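Local atomic coordinates of imelysin-like protein (Psychrobacter arcticus, PDB entry 3PF0), a protein that is of unknown function but belongs to the imelysin-like (peptidase M75) family and has been put forward as a putative metalloendopeptidase. Residues A66-L77 with Q101-A112; V139-I147 with V164-A174. All blocks are in the same frame, centred on the assembly; numbering follows the deposited sequence. Where two conformers were deposited one is given.

Interaction 1 (A66-L77 with Q101-A112); sequences AYADAAKQSDLL and QWLVLAQAWASA
Q101 reaches across to Q73 with its amide nitrogen and grips it twice. NE2 donates to Q73 O at 3.0 Å and to Q73 OE1 at 3.0 Å, the second bond being the straighter (164°). Both acceptors are met on a lone pair, and both lie close to the amide plane of Q101, which fixes the rotation of that group. Q73 O thus serves two donors, since L77 N already uses it within the helix. Q73 can offer OE1 beside its own carbonyl because its chain bends at chi2. The other end of its amide is tied down too: NE2 gives a bond to D69 OD1. A water donates to OE1 of both glutamines, while L76 CD2 rests against the Q101 amide. Q73 is a knob among Q101, V104, L105 and A108; in return L105 enters the hole formed by A70, Q73, S74 and L77, its CD1 3.4 Å from A70 O. Toward the other end alanines face each other, A70 CB lying 4.2 Å from A108 CB, and a water bridges A66 O and A108 O. There Y67 and W109 meet rim to rim, Y67 CE1 3.5 Å from W109 CZ3, with planes 42° apart. Farther out, S74 OG bonds to S193 O and the Y67 ring meets that of W207, so helix 183-214 backs this side. Small residues and reciprocal knobs-into-holes let the axes approach to 8.4 Å at 162°, the close antiparallel packing of an all-helical bundle.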
# COMPACT_ATOMS: atom_id res chain seq x y z
N ALA A 66 -2.63 10.35 1.84
CA ALA A 66 -2.38 9.09 1.14
C ALA A 66 -3.67 8.55 0.52
O ALA A 66 -3.66 8.15 -0.64
CB ALA A 66 -1.78 8.06 2.07
N TYR A 67 -4.78 8.59 1.28
CA TYR A 67 -6.06 8.13 0.76
C TYR A 67 -6.57 9.09 -0.32
O TYR A 67 -7.09 8.62 -1.34
CB TYR A 67 -7.09 7.96 1.89
CG TYR A 67 -6.85 6.73 2.75
CD1 TYR A 67 -6.75 5.46 2.17
CD2 TYR A 67 -6.80 6.82 4.14
CE1 TYR A 67 -6.53 4.32 2.96
CE2 TYR A 67 -6.59 5.69 4.93
CZ TYR A 67 -6.46 4.44 4.34
OH TYR A 67 -6.30 3.32 5.12
N ALA A 68 -6.40 10.41 -0.12
CA ALA A 68 -6.82 11.43 -1.09
C ALA A 68 -6.08 11.25 -2.42
O ALA A 68 -6.70 11.32 -3.48
CB ALA A 68 -6.60 12.83 -0.53
N ASP A 69 -4.76 10.95 -2.35
CA ASP A 69 -3.93 10.72 -3.52
C ASP A 69 -4.34 9.46 -4.26
O ASP A 69 -4.48 9.51 -5.47
CB ASP A 69 -2.44 10.67 -3.17
CG ASP A 69 -1.56 10.64 -4.41
OD1 ASP A 69 -1.81 11.47 -5.33
OD2 ASP A 69 -0.65 9.79 -4.48
N ALA A 70 -4.59 8.34 -3.54
CA ALA A 70 -5.06 7.11 -4.17
C ALA A 70 -6.41 7.35 -4.91
O ALA A 70 -6.59 6.86 -6.03
CB ALA A 70 -5.19 5.99 -3.14
N ALA A 71 -7.32 8.13 -4.30
CA ALA A 71 -8.63 8.47 -4.89
C ALA A 71 -8.44 9.33 -6.17
O ALA A 71 -9.10 9.07 -7.18
CB ALA A 71 -9.50 9.20 -3.88
N LYS A 72 -7.53 10.31 -6.11
CA LYS A 72 -7.17 11.22 -7.21
C LYS A 72 -6.62 10.41 -8.42
O LYS A 72 -7.07 10.61 -9.55
CB LYS A 72 -6.13 12.23 -6.69
CG LYS A 72 -5.53 13.21 -7.69
CD LYS A 72 -4.44 14.02 -6.98
CE LYS A 72 -3.60 14.88 -7.89
NZ LYS A 72 -2.74 15.82 -7.12
N GLN A 73 -5.71 9.47 -8.16
CA GLN A 73 -5.09 8.62 -9.17
C GLN A 73 -6.10 7.66 -9.81
O GLN A 73 -5.97 7.37 -11.01
CB GLN A 73 -3.89 7.85 -8.60
CG GLN A 73 -2.72 8.72 -8.12
CD GLN A 73 -2.41 9.95 -8.96
OE1 GLN A 73 -2.47 9.95 -10.19
NE2 GLN A 73 -2.04 11.01 -8.29
N SER A 74 -7.09 7.17 -9.03
CA SER A 74 -8.15 6.29 -9.51
C SER A 74 -9.08 7.09 -10.43
O SER A 74 -9.51 6.59 -11.46
CB SER A 74 -8.92 5.68 -8.34
OG SER A 74 -9.73 4.60 -8.78
N ASP A 75 -9.36 8.36 -10.05
CA ASP A 75 -10.18 9.29 -10.85
C ASP A 75 -9.48 9.59 -12.18
O ASP A 75 -10.13 9.60 -13.22
CB ASP A 75 -10.42 10.62 -10.11
CG ASP A 75 -11.46 10.58 -9.00
OD1 ASP A 75 -12.08 9.51 -8.80
OD2 ASP A 75 -11.62 11.60 -8.30
N LEU A 76 -8.15 9.84 -12.15
CA LEU A 76 -7.42 10.11 -13.39
C LEU A 76 -7.40 8.86 -14.29
O LEU A 76 -7.56 9.00 -15.51
CB LEU A 76 -5.99 10.65 -13.16
CG LEU A 76 -5.13 10.93 -14.45
CD1 LEU A 76 -5.84 11.85 -15.46
CD2 LEU A 76 -3.77 11.46 -14.10
N LEU A 77 -7.29 7.64 -13.70
CA LEU A 77 -7.33 6.40 -14.48
C LEU A 77 -8.70 6.26 -15.13
O LEU A 77 -8.76 5.99 -16.33
CB LEU A 77 -7.00 5.15 -13.62
CG LEU A 77 -6.97 3.79 -14.36
CD1 LEU A 77 -5.91 3.77 -15.50
CD2 LEU A 77 -6.75 2.63 -13.40
N GLN A 101 -0.69 4.99 -15.92
CA GLN A 101 -1.55 5.58 -14.89
C GLN A 101 -1.98 4.50 -13.87
O GLN A 101 -2.11 4.81 -12.68
CB GLN A 101 -2.76 6.30 -15.51
CG GLN A 101 -3.62 7.11 -14.53
CD GLN A 101 -2.85 7.95 -13.52
OE1 GLN A 101 -1.81 8.54 -13.81
NE2 GLN A 101 -3.36 8.03 -12.31
N TRP A 102 -2.15 3.24 -14.30
CA TRP A 102 -2.48 2.16 -13.36
C TRP A 102 -1.34 2.05 -12.32
O TRP A 102 -1.63 1.94 -11.14
CB TRP A 102 -2.73 0.81 -14.07
CG TRP A 102 -2.82 -0.34 -13.11
CD1 TRP A 102 -3.92 -0.74 -12.41
CD2 TRP A 102 -1.72 -1.11 -12.60
NE1 TRP A 102 -3.59 -1.75 -11.54
CE2 TRP A 102 -2.24 -1.98 -11.61
CE3 TRP A 102 -0.34 -1.17 -12.88
CZ2 TRP A 102 -1.43 -2.88 -10.91
CZ3 TRP A 102 0.46 -2.05 -12.18
CH2 TRP A 102 -0.09 -2.93 -11.24
N LEU A 103 -0.05 2.09 -12.78
CA LEU A 103 1.12 1.99 -11.90
C LEU A 103 1.16 3.14 -10.89
O LEU A 103 1.46 2.88 -9.72
CB LEU A 103 2.43 1.93 -12.72
CG LEU A 103 3.77 1.75 -11.94
CD1 LEU A 103 3.71 0.58 -10.94
CD2 LEU A 103 4.95 1.59 -12.89
N VAL A 104 0.88 4.39 -11.33
CA VAL A 104 0.82 5.59 -10.47
C VAL A 104 -0.20 5.32 -9.34
O VAL A 104 0.10 5.55 -8.16
CB VAL A 104 0.49 6.89 -11.28
CG1 VAL A 104 0.30 8.10 -10.36
CG2 VAL A 104 1.56 7.18 -12.34
N LEU A 105 -1.38 4.79 -9.71
CA LEU A 105 -2.44 4.41 -8.77
C LEU A 105 -2.01 3.26 -7.85
O LEU A 105 -2.30 3.31 -6.65
CB LEU A 105 -3.74 4.03 -9.54
CG LEU A 105 -4.82 3.25 -8.76
CD1 LEU A 105 -5.41 4.08 -7.60
CD2 LEU A 105 -5.89 2.77 -9.68
N ALA A 106 -1.35 2.22 -8.39
CA ALA A 106 -0.89 1.07 -7.58
C ALA A 106 0.15 1.52 -6.55
O ALA A 106 0.10 1.07 -5.41
CB ALA A 106 -0.33 -0.03 -8.47
N GLN A 107 1.02 2.48 -6.94
CA GLN A 107 2.05 3.06 -6.07
C GLN A 107 1.40 3.90 -4.93
O GLN A 107 1.85 3.80 -3.79
CB GLN A 107 3.03 3.92 -6.88
CG GLN A 107 4.02 3.10 -7.70
CD GLN A 107 4.92 3.97 -8.52
OE1 GLN A 107 4.52 4.57 -9.52
NE2 GLN A 107 6.18 4.04 -8.15
N ALA A 108 0.35 4.70 -5.25
CA ALA A 108 -0.40 5.53 -4.29
C ALA A 108 -1.12 4.66 -3.26
O ALA A 108 -1.11 4.99 -2.08
CB ALA A 108 -1.40 6.43 -5.01
N TRP A 109 -1.73 3.56 -3.69
CA TRP A 109 -2.40 2.67 -2.74
C TRP A 109 -1.38 1.91 -1.89
O TRP A 109 -1.65 1.68 -0.70
CB TRP A 109 -3.35 1.70 -3.43
CG TRP A 109 -3.99 0.76 -2.46
CD1 TRP A 109 -3.70 -0.56 -2.28
CD2 TRP A 109 -4.91 1.10 -1.41
NE1 TRP A 109 -4.41 -1.07 -1.22
CE2 TRP A 109 -5.14 -0.06 -0.65
CE3 TRP A 109 -5.56 2.30 -1.03
CZ2 TRP A 109 -6.02 -0.08 0.45
CZ3 TRP A 109 -6.41 2.28 0.07
CH2 TRP A 109 -6.64 1.10 0.79
N ALA A 110 -0.21 1.55 -2.46
CA ALA A 110 0.86 0.87 -1.71
C ALA A 110 1.30 1.74 -0.54
O ALA A 110 1.52 1.22 0.56
CB ALA A 110 2.05 0.55 -2.63
N SER A 111 1.36 3.07 -0.75
CA SER A 111 1.68 4.05 0.28
C SER A 111 0.57 4.11 1.33
O SER A 111 0.87 4.02 2.52
CB SER A 111 1.92 5.41 -0.35
OG SER A 111 3.12 5.35 -1.11
N ALA A 112 -0.71 4.18 0.90
CA ALA A 112 -1.89 4.22 1.80
C ALA A 112 -2.01 2.94 2.67
O ALA A 112 -2.63 2.97 3.74
CB ALA A 112 -3.17 4.41 0.99
O HOH W 1 -1.28 7.52 -1.54
O HOH W 2 -5.09 1.34 4.02
O HOH W 3 -0.76 11.07 -12.48

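Interaction 2 (V139-I147 with V164-A174); sequences VHGGVADLI and VVQGIPGLEEA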
# COMPACT_ATOMS: atom_id res chain seq x y z
N VAL A 139 -7.59 -14.01 -9.29
CA VAL A 139 -7.81 -12.77 -10.05
C VAL A 139 -7.82 -13.04 -11.58
O VAL A 139 -8.79 -12.66 -12.25
CB VAL A 139 -6.78 -11.66 -9.67
CG1 VAL A 139 -6.88 -10.45 -10.59
CG2 VAL A 139 -6.94 -11.23 -8.21
N HIS A 140 -6.78 -13.71 -12.12
CA HIS A 140 -6.60 -14.00 -13.54
C HIS A 140 -7.87 -14.57 -14.25
O HIS A 140 -8.38 -13.93 -15.18
CB HIS A 140 -5.42 -14.96 -13.75
CG HIS A 140 -5.26 -15.41 -15.18
ND1 HIS A 140 -4.81 -14.54 -16.16
CD2 HIS A 140 -5.54 -16.61 -15.74
CE1 HIS A 140 -4.81 -15.24 -17.29
NE2 HIS A 140 -5.25 -16.49 -17.09
N GLY A 141 -8.33 -15.74 -13.83
CA GLY A 141 -9.47 -16.43 -14.42
C GLY A 141 -10.82 -15.75 -14.23
O GLY A 141 -11.65 -15.76 -15.14
N GLY A 142 -11.01 -15.15 -13.06
CA GLY A 142 -12.24 -14.47 -12.71
C GLY A 142 -12.55 -13.22 -13.52
O GLY A 142 -13.71 -12.98 -13.85
N VAL A 143 -11.51 -12.41 -13.80
CA VAL A 143 -11.69 -11.14 -14.52
C VAL A 143 -12.20 -11.43 -15.94
O VAL A 143 -13.25 -10.90 -16.31
CB VAL A 143 -10.41 -10.26 -14.49
CG1 VAL A 143 -10.51 -9.08 -15.46
CG2 VAL A 143 -10.14 -9.76 -13.08
N ALA A 144 -11.53 -12.33 -16.69
CA ALA A 144 -11.94 -12.70 -18.06
C ALA A 144 -13.36 -13.28 -18.10
O ALA A 144 -14.15 -12.87 -18.96
CB ALA A 144 -10.94 -13.67 -18.67
N ASP A 145 -13.70 -14.19 -17.15
CA ASP A 145 -15.04 -14.78 -17.05
C ASP A 145 -16.09 -13.70 -16.87
O ASP A 145 -17.13 -13.75 -17.51
CB ASP A 145 -15.16 -15.78 -15.88
CG ASP A 145 -14.42 -17.10 -16.00
OD1 ASP A 145 -14.19 -17.56 -17.15
OD2 ASP A 145 -14.13 -17.72 -14.94
N LEU A 146 -15.80 -12.71 -15.98
CA LEU A 146 -16.70 -11.61 -15.67
C LEU A 146 -16.95 -10.72 -16.90
O LEU A 146 -18.09 -10.34 -17.14
CB LEU A 146 -16.16 -10.77 -14.49
CG LEU A 146 -17.07 -9.65 -13.98
CD1 LEU A 146 -18.16 -10.18 -13.09
CD2 LEU A 146 -16.28 -8.60 -13.25
N ILE A 147 -15.90 -10.41 -17.69
CA ILE A 147 -15.99 -9.56 -18.88
C ILE A 147 -16.84 -10.27 -19.96
O ILE A 147 -17.69 -9.62 -20.58
CB ILE A 147 -14.58 -9.12 -19.38
CG1 ILE A 147 -13.87 -8.26 -18.31
CG2 ILE A 147 -14.65 -8.38 -20.73
CD1 ILE A 147 -12.40 -8.02 -18.50
N VAL A 164 -12.11 -10.32 -5.76
CA VAL A 164 -11.10 -10.99 -6.56
C VAL A 164 -11.15 -10.54 -8.07
O VAL A 164 -10.13 -10.63 -8.75
CB VAL A 164 -11.35 -12.52 -6.34
CG1 VAL A 164 -11.43 -13.34 -7.63
CG2 VAL A 164 -10.36 -13.11 -5.36
N VAL A 165 -12.30 -10.04 -8.56
CA VAL A 165 -12.46 -9.68 -9.97
C VAL A 165 -12.45 -8.15 -10.17
O VAL A 165 -12.87 -7.66 -11.23
CB VAL A 165 -13.72 -10.34 -10.59
CG1 VAL A 165 -13.62 -11.86 -10.53
CG2 VAL A 165 -15.02 -9.87 -9.94
N GLN A 166 -11.95 -7.39 -9.19
CA GLN A 166 -11.91 -5.94 -9.27
C GLN A 166 -10.71 -5.34 -8.51
O GLN A 166 -9.81 -6.07 -8.09
CB GLN A 166 -13.25 -5.36 -8.75
CG GLN A 166 -13.59 -5.77 -7.33
CD GLN A 166 -15.00 -5.43 -6.96
OE1 GLN A 166 -15.38 -4.26 -6.82
NE2 GLN A 166 -15.80 -6.45 -6.72
N GLY A 167 -10.73 -4.02 -8.34
CA GLY A 167 -9.67 -3.27 -7.67
C GLY A 167 -8.40 -3.17 -8.49
O GLY A 167 -8.41 -3.45 -9.70
N ILE A 168 -7.29 -2.82 -7.82
CA ILE A 168 -5.97 -2.69 -8.44
C ILE A 168 -5.55 -4.01 -9.18
O ILE A 168 -5.19 -3.89 -10.35
CB ILE A 168 -4.91 -2.19 -7.42
CG1 ILE A 168 -5.19 -0.70 -7.11
CG2 ILE A 168 -3.47 -2.38 -7.91
CD1 ILE A 168 -4.81 -0.28 -5.81
N PRO A 169 -5.62 -5.25 -8.60
CA PRO A 169 -5.20 -6.43 -9.38
C PRO A 169 -6.14 -6.79 -10.54
O PRO A 169 -5.69 -7.37 -11.53
CB PRO A 169 -5.16 -7.55 -8.34
CG PRO A 169 -6.11 -7.12 -7.27
CD PRO A 169 -5.99 -5.63 -7.22
N GLY A 170 -7.44 -6.45 -10.41
CA GLY A 170 -8.43 -6.66 -11.45
C GLY A 170 -8.12 -5.79 -12.66
O GLY A 170 -8.10 -6.27 -13.80
N LEU A 171 -7.84 -4.50 -12.42
CA LEU A 171 -7.47 -3.53 -13.46
C LEU A 171 -6.15 -3.93 -14.13
O LEU A 171 -6.02 -3.86 -15.35
CB LEU A 171 -7.40 -2.12 -12.86
CG LEU A 171 -8.75 -1.45 -12.62
CD1 LEU A 171 -8.66 -0.37 -11.54
CD2 LEU A 171 -9.34 -0.90 -13.92
N GLU A 172 -5.19 -4.41 -13.33
CA GLU A 172 -3.89 -4.83 -13.83
C GLU A 172 -4.05 -5.93 -14.86
O GLU A 172 -3.46 -5.87 -15.94
CB GLU A 172 -3.03 -5.34 -12.67
CG GLU A 172 -1.63 -5.75 -13.11
CD GLU A 172 -0.79 -6.44 -12.06
OE1 GLU A 172 -1.32 -6.77 -10.98
OE2 GLU A 172 0.42 -6.64 -12.32
N GLU A 173 -4.88 -6.93 -14.52
CA GLU A 173 -5.18 -8.09 -15.34
C GLU A 173 -5.86 -7.66 -16.63
O GLU A 173 -5.47 -8.13 -17.69
CB GLU A 173 -6.04 -9.09 -14.55
CG GLU A 173 -6.26 -10.42 -15.25
CD GLU A 173 -5.02 -11.11 -15.78
OE1 GLU A 173 -4.22 -11.60 -14.95
OE2 GLU A 173 -4.83 -11.14 -17.01
N ALA A 174 -6.88 -6.77 -16.55
CA ALA A 174 -7.61 -6.32 -17.74
C ALA A 174 -6.72 -5.48 -18.67
O ALA A 174 -6.83 -5.62 -19.89
CB ALA A 174 -8.83 -5.53 -17.34
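V139 fits against both parts of 164-174 at once. Its CG2 lies 3.3 Å from V164 O, while CG1, anti to the backbone N, points at P169 and comes within 3.4 Å of P169 O. The V139 CA also makes a CA-H...O contact with V164 O. One turn on, V143 CG2 touches both V165 CA and G170 CA, 3.9 Å from each. V165 in turn lays CG1 on the backbone of G142, 3.5 Å from G142 C, and sets CG2 against L146 CD2. A side chain on G142 would run into V165 CG1, so the bare backbone is what admits the valine. In this half apolar side chains pack closely, in part against backbone carbonyls. The other edge is looser and more polar: H140 is exposed, and its ND1 makes a weak hydrogen bond of 3.2 Å to E173 OE1. The oxygen sits at the edge of the imidazole, in its plane, whereas the carboxylate is turned 78° from the ring. E173 CG, anti to the backbone N (chi1 -173°), lies beside V143 CB, and the bend at chi2 then brings the carboxylate back to H140. With E173 replaced by an alanine, H140 ND1 would probably lose this acceptor, the ring be freer to turn, and the backbone of H140 and the flank of V143 be uncovered. The two helices cross at -70°, with axes 9.4 Å apart at closest, so contact is concentrated near V139 and V143, and V164 and V165 fill the angle. Beyond it, Y188 of helix 183-214 touches V143 and A174, and Y188 OH hydrogen-bonds to V165 O, while I168 and L171 of helix 167-176 turn to helix 92-112.

Interaction 1 is the more central, its centre about 10 Å from the centre of the chain, and largely buried; interaction 2 has its centre about 19 Å from that point and is only partly buried. The first runs along two long antiparallel helices and sets side-chain amide hydrogen bonds and bridging waters among alanines and leucines. The second is a steep crossing of short helices plus a turn, mostly valine packing with one weak polar pair on its solvent side. They touch directly: W102 NE1 is 2.9 Å from I168 O, a probable hydrogen bond, and W109 CB packs on I168 CD1. Helix 92-112 therefore serves both 66-77 and helix 167-176, and helix 183-214 borders each contact.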